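Local structure of hypothetical oxidoreductase (Sinorhizobium meliloti, 3RH7) at residues A179-I184 with G247-V252; L186-E191 with Y253-S258. The protein binds flavin mononucleotide and probably works as a flavin reductase that uses NADPH to reduce riboflavin or related flavins. All blocks are in the same frame, centred on the assembly; numbering follows the deposited sequence.

Interaction 1. Residues A179-I184 with G247-V252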
ATOM      1  N   ALA A 179       3.194  -8.808  21.946  1.00 63.42           N
ATOM      2  CA  ALA A 179       4.608  -8.732  22.314  1.00 61.27           C
ATOM      3  C   ALA A 179       4.811  -8.410  23.795  1.00 60.77           C
ATOM      4  O   ALA A 179       5.727  -8.950  24.421  1.00 60.99           O
ATOM      5  CB  ALA A 179       5.288  -7.677  21.465  1.00 60.49           C
ATOM      6  N   VAL A 180       3.944  -7.556  24.348  1.00 52.72           N
ATOM      7  CA  VAL A 180       4.045  -7.136  25.740  1.00 52.67           C
ATOM      8  C   VAL A 180       3.499  -8.239  26.675  1.00 60.47           C
ATOM      9  O   VAL A 180       4.007  -8.382  27.796  1.00 63.04           O
ATOM     10  CB  VAL A 180       3.360  -5.767  25.976  1.00 54.24           C
ATOM     11  CG1 VAL A 180       3.373  -5.387  27.462  1.00 54.01           C
ATOM     12  CG2 VAL A 180       4.013  -4.672  25.113  1.00 52.19           C
ATOM     13  N   GLU A 181       2.502  -9.030  26.203  1.00 55.76           N
ATOM     14  CA  GLU A 181       1.860 -10.116  26.952  1.00 56.39           C
ATOM     15  C   GLU A 181       2.871 -11.229  27.357  1.00 64.94           C
ATOM     16  O   GLU A 181       2.699 -11.883  28.385  1.00 67.94           O
ATOM     17  CB  GLU A 181       0.705 -10.705  26.138  1.00 57.08           C
ATOM     18  CG  GLU A 181      -0.681 -10.311  26.609  1.00 66.45           C
ATOM     19  CD  GLU A 181      -1.803 -10.835  25.731  1.00103.88           C
ATOM     20  OE1 GLU A 181      -2.102 -12.052  25.796  1.00112.05           O
ATOM     21  OE2 GLU A 181      -2.378 -10.022  24.970  1.00104.20           O
ATOM     22  N   GLY A 182       3.910 -11.415  26.563  1.00 60.39           N
ATOM     23  CA  GLY A 182       4.949 -12.389  26.851  1.00 60.52           C
ATOM     24  C   GLY A 182       5.696 -12.787  25.607  1.00 64.29           C
ATOM     25  O   GLY A 182       5.724 -12.019  24.632  1.00 65.04           O
ATOM     26  N   GLU A 183       6.301 -13.994  25.632  1.00 60.35           N
ATOM     27  CA  GLU A 183       7.054 -14.520  24.484  1.00 59.92           C
ATOM     28  C   GLU A 183       6.132 -14.684  23.271  1.00 65.33           C
ATOM     29  O   GLU A 183       4.934 -14.961  23.435  1.00 67.69           O
ATOM     30  CB  GLU A 183       7.799 -15.838  24.799  1.00 61.53           C
ATOM     31  CG  GLU A 183       6.875 -17.009  25.055  1.00 71.00           C
ATOM     32  CD  GLU A 183       7.457 -18.380  25.357  1.00 80.56           C
ATOM     33  OE1 GLU A 183       8.679 -18.493  25.604  1.00 55.95           O
ATOM     34  OE2 GLU A 183       6.652 -19.338  25.407  1.00 71.55           O
ATOM     35  N   ILE A 184       6.678 -14.442  22.077  1.00 59.00           N
ATOM     36  CA  ILE A 184       5.941 -14.583  20.832  1.00 59.04           C
ATOM     37  C   ILE A 184       6.635 -15.622  19.934  1.00 65.91           C
ATOM     38  O   ILE A 184       7.875 -15.697  19.875  1.00 66.87           O
ATOM     39  CB  ILE A 184       5.762 -13.234  20.072  1.00 61.32           C
ATOM     40  CG1 ILE A 184       7.117 -12.496  19.951  1.00 62.24           C
ATOM     41  CG2 ILE A 184       4.646 -12.378  20.659  1.00 61.52           C
ATOM     42  CD1 ILE A 184       7.167 -10.973  19.704  1.00 73.25           C
ATOM     43  N   GLY A 247      -1.410 -21.913  23.576  1.00 70.34           N
ATOM     44  CA  GLY A 247      -1.592 -20.793  24.484  1.00 68.75           C
ATOM     45  C   GLY A 247      -0.727 -19.607  24.091  1.00 72.25           C
ATOM     46  O   GLY A 247      -0.976 -18.473  24.538  1.00 74.04           O
ATOM     47  N   ARG A 248       0.267 -19.850  23.211  1.00 64.22           N
ATOM     48  CA  ARG A 248       1.275 -18.904  22.793  1.00 60.37           C
ATOM     49  C   ARG A 248       0.834 -17.871  21.766  1.00 62.42           C
ATOM     50  O   ARG A 248       0.203 -18.178  20.745  1.00 59.86           O
ATOM     51  CB  ARG A 248       2.445 -19.686  22.225  1.00 60.14           C
ATOM     52  CG  ARG A 248       3.720 -18.874  22.037  1.00 63.20           C
ATOM     53  CD  ARG A 248       4.890 -19.744  21.666  1.00 57.69           C
ATOM     54  NE  ARG A 248       5.158 -20.748  22.700  1.00 63.82           N
ATOM     55  CZ  ARG A 248       6.129 -21.650  22.618  1.00 67.13           C
ATOM     56  NH1 ARG A 248       6.952 -21.657  21.572  1.00 44.43           N
ATOM     57  NH2 ARG A 248       6.305 -22.538  23.595  1.00 34.19           N
ATOM     58  N   GLN A 249       1.282 -16.630  22.013  1.00 61.13           N
ATOM     59  CA  GLN A 249       1.105 -15.507  21.105  1.00 60.30           C
ATOM     60  C   GLN A 249       1.924 -15.779  19.840  1.00 67.03           C
ATOM     61  O   GLN A 249       3.064 -16.234  19.916  1.00 67.98           O
ATOM     62  CB  GLN A 249       1.536 -14.196  21.765  1.00 60.74           C
ATOM     63  CG  GLN A 249       0.538 -13.572  22.748  1.00 74.14           C
ATOM     64  CD  GLN A 249      -0.899 -13.390  22.267  1.00 85.21           C
ATOM     65  OE1 GLN A 249      -1.837 -13.421  23.070  1.00 82.28           O
ATOM     66  NE2 GLN A 249      -1.129 -13.152  20.976  1.00 67.81           N
ATOM     67  N   ASN A 250       1.334 -15.534  18.680  1.00 63.64           N
ATOM     68  CA  ASN A 250       1.959 -15.808  17.395  1.00 61.54           C
ATOM     69  C   ASN A 250       1.967 -14.560  16.476  1.00 60.37           C
ATOM     70  O   ASN A 250       0.907 -13.978  16.230  1.00 60.33           O
ATOM     71  CB  ASN A 250       1.193 -16.958  16.742  1.00 60.59           C
ATOM     72  CG  ASN A 250       1.902 -18.267  16.766  1.00 85.58           C
ATOM     73  OD1 ASN A 250       2.828 -18.498  15.975  1.00 80.49           O
ATOM     74  ND2 ASN A 250       1.449 -19.163  17.636  1.00 82.52           N
ATOM     75  N   ILE A 251       3.167 -14.148  15.996  1.00 52.45           N
ATOM     76  CA  ILE A 251       3.352 -13.040  15.037  1.00 49.92           C
ATOM     77  C   ILE A 251       3.905 -13.666  13.749  1.00 55.32           C
ATOM     78  O   ILE A 251       5.039 -14.167  13.739  1.00 56.61           O
ATOM     79  CB  ILE A 251       4.224 -11.862  15.570  1.00 51.08           C
ATOM     80  CG1 ILE A 251       3.500 -11.121  16.723  1.00 51.08           C
ATOM     81  CG2 ILE A 251       4.593 -10.890  14.449  1.00 48.27           C
ATOM     82  CD1 ILE A 251       4.315 -10.124  17.470  1.00 55.93           C
ATOM     83  N   VAL A 252       3.073 -13.703  12.683  1.00 50.16           N
ATOM     84  CA  VAL A 252       3.439 -14.305  11.397  1.00 48.87           C
ATOM     85  C   VAL A 252       3.630 -13.195  10.375  1.00 55.88           C
ATOM     86  O   VAL A 252       2.755 -12.331  10.208  1.00 55.66           O
ATOM     87  CB  VAL A 252       2.419 -15.369  10.917  1.00 50.86           C
ATOM     88  CG1 VAL A 252       2.891 -16.053   9.631  1.00 50.61           C
ATOM     89  CG2 VAL A 252       2.153 -16.399  12.006  1.00 50.41           C
TER
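Ile184 meets Gln249 where the short loop 182-183 brings the chain to the start of strand 249-257: the end-to-end directions of the two touching parts differ by 70°, and the CA atoms of these two residues come within 4.9 Å. The backbone contact itself is light, a CA-H...O approach of Ile184 CA to Gln249 O at 3.4 Å. Strand bonding is instead taken up by neighbours, since Gln249 and Ile251 both bond through their backbones to Arg185, and Ile184 to Val211.

The apolar part rests on Ile184. Its CG2 branch lies 3.8 Å from Gln249 CB, while the longer branch reaches on to Ile251, with CD1 of Ile184 and CD1 of Ile251 3.7 Å apart. CG2 of Ile184 also touches that same Ile251 methyl, so both Ile184 branches press on it from one side.

At the outer edge Glu183 OE2 sits over one face of the Arg248 guanidinium, 3.4 Å from Arg248 NE. The carboxylate and guanidinium planes are inclined at 63°, and no N-H points at the oxygen, so the salt bridge acts through charge alone. Arg248 bends at CG-CD (chi3 -60°), which turns NE and CZ to the Glu183 carboxylate; NH1 also makes a weak hydrogen bond to Thr210. A methionine here would remove the positive charge and probably leave the Glu183 carboxylate without this partner.

Topologically this is a helix-to-strand connection: helix 169-181 ends, Gly182 turns the chain with positive phi, and the chain enters the mixed sheet alongside strand 249-257, in what is probably the Nudix-like part of the protein.

Interaction 2. Residues L186-E191 with Y253-S258; sequences LGAVLE and YHALAS
Leu190 leans over Ala255 and Ala257 in a parallel pair of strands, 184-191 and 249-257, neighbours in the four-stranded mixed sheet. The axes of 186-191 and 253-257 approach to 4.4 Å, their directions 28° apart, and five backbone hydrogen bonds, from Tyr253 N to Gly187 O at one end to Ala257 N to Glu191 O at the other, fix the register.

Small residues make the hollows on the face that carries Ala188, Leu190, Tyr253 and Ala255. Leu190 drops CD1 between two methyls, 3.7 Å from Ala255 CB and 3.9 Å from Ala257 CB, a placement set by chi1 of -177°, which points CG away from the backbone N. Ala188 faces Ala255 with only a shallow methyl, and helix 216-228 covers this side through Leu224 on Ala188.

The reverse face bears Val189, His254, Glu191 and Leu256, with helix 281-292 packing on Val189 and Glu191. Here Glu191 CB abuts Leu256 CD2 at 4.0 Å, while its extended chain runs past the His254 ring, the carboxylate steeply inclined to it at the CE1 edge. Val189 O takes two donors, Ala255 N and the imidazole: His254 ND1 reaches Val189 O at 3.0 Å, with the oxygen only 7° out of the ring plane.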
ATOM      1  N   LEU A 186       7.590 -16.294  16.398  1.00 58.96           N
ATOM      2  CA  LEU A 186       7.739 -15.563  15.147  1.00 55.76           C
ATOM      3  C   LEU A 186       7.745 -16.531  14.002  1.00 60.85           C
ATOM      4  O   LEU A 186       8.691 -17.310  13.864  1.00 62.40           O
ATOM      5  CB  LEU A 186       9.021 -14.734  15.139  1.00 54.19           C
ATOM      6  CG  LEU A 186       9.225 -13.761  16.271  1.00 56.99           C
ATOM      7  CD1 LEU A 186      10.486 -13.013  16.060  1.00 55.49           C
ATOM      8  CD2 LEU A 186       8.046 -12.805  16.384  1.00 61.09           C
ATOM      9  N   GLY A 187       6.674 -16.516  13.219  1.00 55.81           N
ATOM     10  CA  GLY A 187       6.554 -17.379  12.052  1.00 55.21           C
ATOM     11  C   GLY A 187       6.642 -16.607  10.758  1.00 57.17           C
ATOM     12  O   GLY A 187       6.534 -15.380  10.760  1.00 59.12           O
ATOM     13  N   ALA A 188       6.805 -17.307   9.642  1.00 51.01           N
ATOM     14  CA  ALA A 188       6.877 -16.654   8.350  1.00 50.24           C
ATOM     15  C   ALA A 188       6.311 -17.495   7.225  1.00 56.69           C
ATOM     16  O   ALA A 188       6.498 -18.713   7.193  1.00 57.84           O
ATOM     17  CB  ALA A 188       8.316 -16.295   8.023  1.00 50.67           C
ATOM     18  N   VAL A 189       5.639 -16.820   6.274  1.00 53.94           N
ATOM     19  CA  VAL A 189       5.142 -17.398   5.017  1.00 53.95           C
ATOM     20  C   VAL A 189       6.198 -16.966   4.014  1.00 56.58           C
ATOM     21  O   VAL A 189       6.090 -15.880   3.418  1.00 57.50           O
ATOM     22  CB  VAL A 189       3.691 -16.980   4.653  1.00 57.66           C
ATOM     23  CG1 VAL A 189       3.303 -17.509   3.284  1.00 57.76           C
ATOM     24  CG2 VAL A 189       2.705 -17.472   5.705  1.00 57.94           C
ATOM     25  N   LEU A 190       7.309 -17.739   3.972  1.00 50.48           N
ATOM     26  CA  LEU A 190       8.498 -17.462   3.173  1.00 49.21           C
ATOM     27  C   LEU A 190       8.349 -18.048   1.779  1.00 54.95           C
ATOM     28  O   LEU A 190       8.323 -19.275   1.625  1.00 58.41           O
ATOM     29  CB  LEU A 190       9.731 -18.035   3.896  1.00 49.32           C
ATOM     30  CG  LEU A 190      11.100 -17.793   3.284  1.00 53.45           C
ATOM     31  CD1 LEU A 190      11.551 -16.353   3.451  1.00 51.57           C
ATOM     32  CD2 LEU A 190      12.112 -18.672   3.925  1.00 56.94           C
ATOM     33  N   GLU A 191       8.255 -17.173   0.772  1.00 48.61           N
ATOM     34  CA  GLU A 191       8.054 -17.581  -0.608  1.00 50.56           C
ATOM     35  C   GLU A 191       9.338 -17.572  -1.464  1.00 58.33           C
ATOM     36  O   GLU A 191      10.128 -16.633  -1.366  1.00 58.77           O
ATOM     37  CB  GLU A 191       7.008 -16.682  -1.268  1.00 51.14           C
ATOM     38  CG  GLU A 191       5.584 -16.973  -0.836  1.00 61.51           C
ATOM     39  CD  GLU A 191       4.513 -16.110  -1.472  1.00 93.79           C
ATOM     40  OE1 GLU A 191       4.711 -15.666  -2.628  1.00108.87           O
ATOM     41  OE2 GLU A 191       3.454 -15.918  -0.828  1.00 85.60           O
ATOM     42  N   TYR A 253       4.806 -13.199   9.724  1.00 53.49           N
ATOM     43  CA  TYR A 253       5.185 -12.214   8.713  1.00 52.22           C
ATOM     44  C   TYR A 253       5.135 -12.817   7.350  1.00 59.40           C
ATOM     45  O   TYR A 253       5.260 -14.042   7.197  1.00 58.83           O
ATOM     46  CB  TYR A 253       6.612 -11.724   8.963  1.00 51.54           C
ATOM     47  CG  TYR A 253       6.739 -10.493   9.818  1.00 52.56           C
ATOM     48  CD1 TYR A 253       6.603  -9.221   9.265  1.00 55.04           C
ATOM     49  CD2 TYR A 253       7.110 -10.583  11.153  1.00 52.92           C
ATOM     50  CE1 TYR A 253       6.829  -8.070  10.019  1.00 55.07           C
ATOM     51  CE2 TYR A 253       7.313  -9.439  11.927  1.00 53.80           C
ATOM     52  CZ  TYR A 253       7.188  -8.182  11.350  1.00 58.77           C
ATOM     53  OH  TYR A 253       7.431  -7.043  12.075  1.00 54.21           O
ATOM     54  N   HIS A 254       4.966 -11.964   6.346  1.00 58.11           N
ATOM     55  CA  HIS A 254       5.053 -12.417   4.985  1.00 60.00           C
ATOM     56  C   HIS A 254       6.516 -12.202   4.631  1.00 63.53           C
ATOM     57  O   HIS A 254       7.068 -11.201   5.078  1.00 64.38           O
ATOM     58  CB  HIS A 254       4.042 -11.700   4.063  1.00 61.95           C
ATOM     59  CG  HIS A 254       3.927 -12.310   2.688  1.00 68.25           C
ATOM     60  ND1 HIS A 254       4.600 -13.503   2.335  1.00 72.42           N
ATOM     61  CD2 HIS A 254       3.250 -11.871   1.605  1.00 71.74           C
ATOM     62  CE1 HIS A 254       4.308 -13.730   1.063  1.00 72.81           C
ATOM     63  NE2 HIS A 254       3.507 -12.781   0.573  1.00 72.91           N
ATOM     64  N   ALA A 255       7.192 -13.173   3.962  1.00 58.72           N
ATOM     65  CA  ALA A 255       8.608 -12.980   3.643  1.00 58.01           C
ATOM     66  C   ALA A 255       8.988 -13.524   2.256  1.00 60.72           C
ATOM     67  O   ALA A 255       8.175 -14.179   1.613  1.00 62.12           O
ATOM     68  CB  ALA A 255       9.473 -13.615   4.721  1.00 59.03           C
ATOM     69  N   LEU A 256      10.212 -13.203   1.789  1.00 54.70           N
ATOM     70  CA  LEU A 256      10.746 -13.637   0.500  1.00 54.32           C
ATOM     71  C   LEU A 256      12.119 -14.207   0.625  1.00 60.34           C
ATOM     72  O   LEU A 256      12.961 -13.624   1.323  1.00 59.64           O
ATOM     73  CB  LEU A 256      10.823 -12.491  -0.506  1.00 53.15           C
ATOM     74  CG  LEU A 256       9.549 -11.993  -1.101  1.00 55.79           C
ATOM     75  CD1 LEU A 256       9.836 -10.869  -2.048  1.00 54.84           C
ATOM     76  CD2 LEU A 256       8.772 -13.099  -1.774  1.00 55.86           C
ATOM     77  N   ALA A 257      12.371 -15.302  -0.108  1.00 58.08           N
ATOM     78  CA  ALA A 257      13.681 -15.926  -0.133  1.00 59.12           C
ATOM     79  C   ALA A 257      14.315 -15.787  -1.511  1.00 63.16           C
ATOM     80  O   ALA A 257      13.612 -15.795  -2.540  1.00 62.61           O
ATOM     81  CB  ALA A 257      13.581 -17.384   0.254  1.00 60.99           C
ATOM     82  N   SER A 258      15.659 -15.670  -1.522  1.00 59.59           N
ATOM     83  CA  SER A 258      16.438 -15.586  -2.748  1.00 60.10           C
ATOM     84  C   SER A 258      16.411 -16.959  -3.440  1.00 67.52           C
ATOM     85  O   SER A 258      15.894 -17.927  -2.868  1.00 66.76           O
ATOM     86  CB  SER A 258      17.855 -15.125  -2.434  1.00 63.05           C
ATOM     87  OG  SER A 258      18.484 -16.001  -1.519  1.00 72.86           O
TER

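Overall arrangement
Both interactions, their centres 18 Å apart, use strand 249-257: interaction 1 sets against it the end of helix 169-181 and the loop into strand 184-191, interaction 2 the rest of that strand, its neighbour in the sheet. The seam between them is a probable hydrogen bond from Gly187 N to Ile251 O, at 2.9 Å, backed by Leu186 CD2 packing on Ile251 CB. Interaction 1 lies at the partly exposed, entry end; interaction 2 is the buried continuation. Both also touch the second subunit, through Val180 on its Gly213 and Tyr253 on its Gly173. Neither belongs to the annotated flavin site, although the side chain of His254 is about 12 Å from a bound FMN.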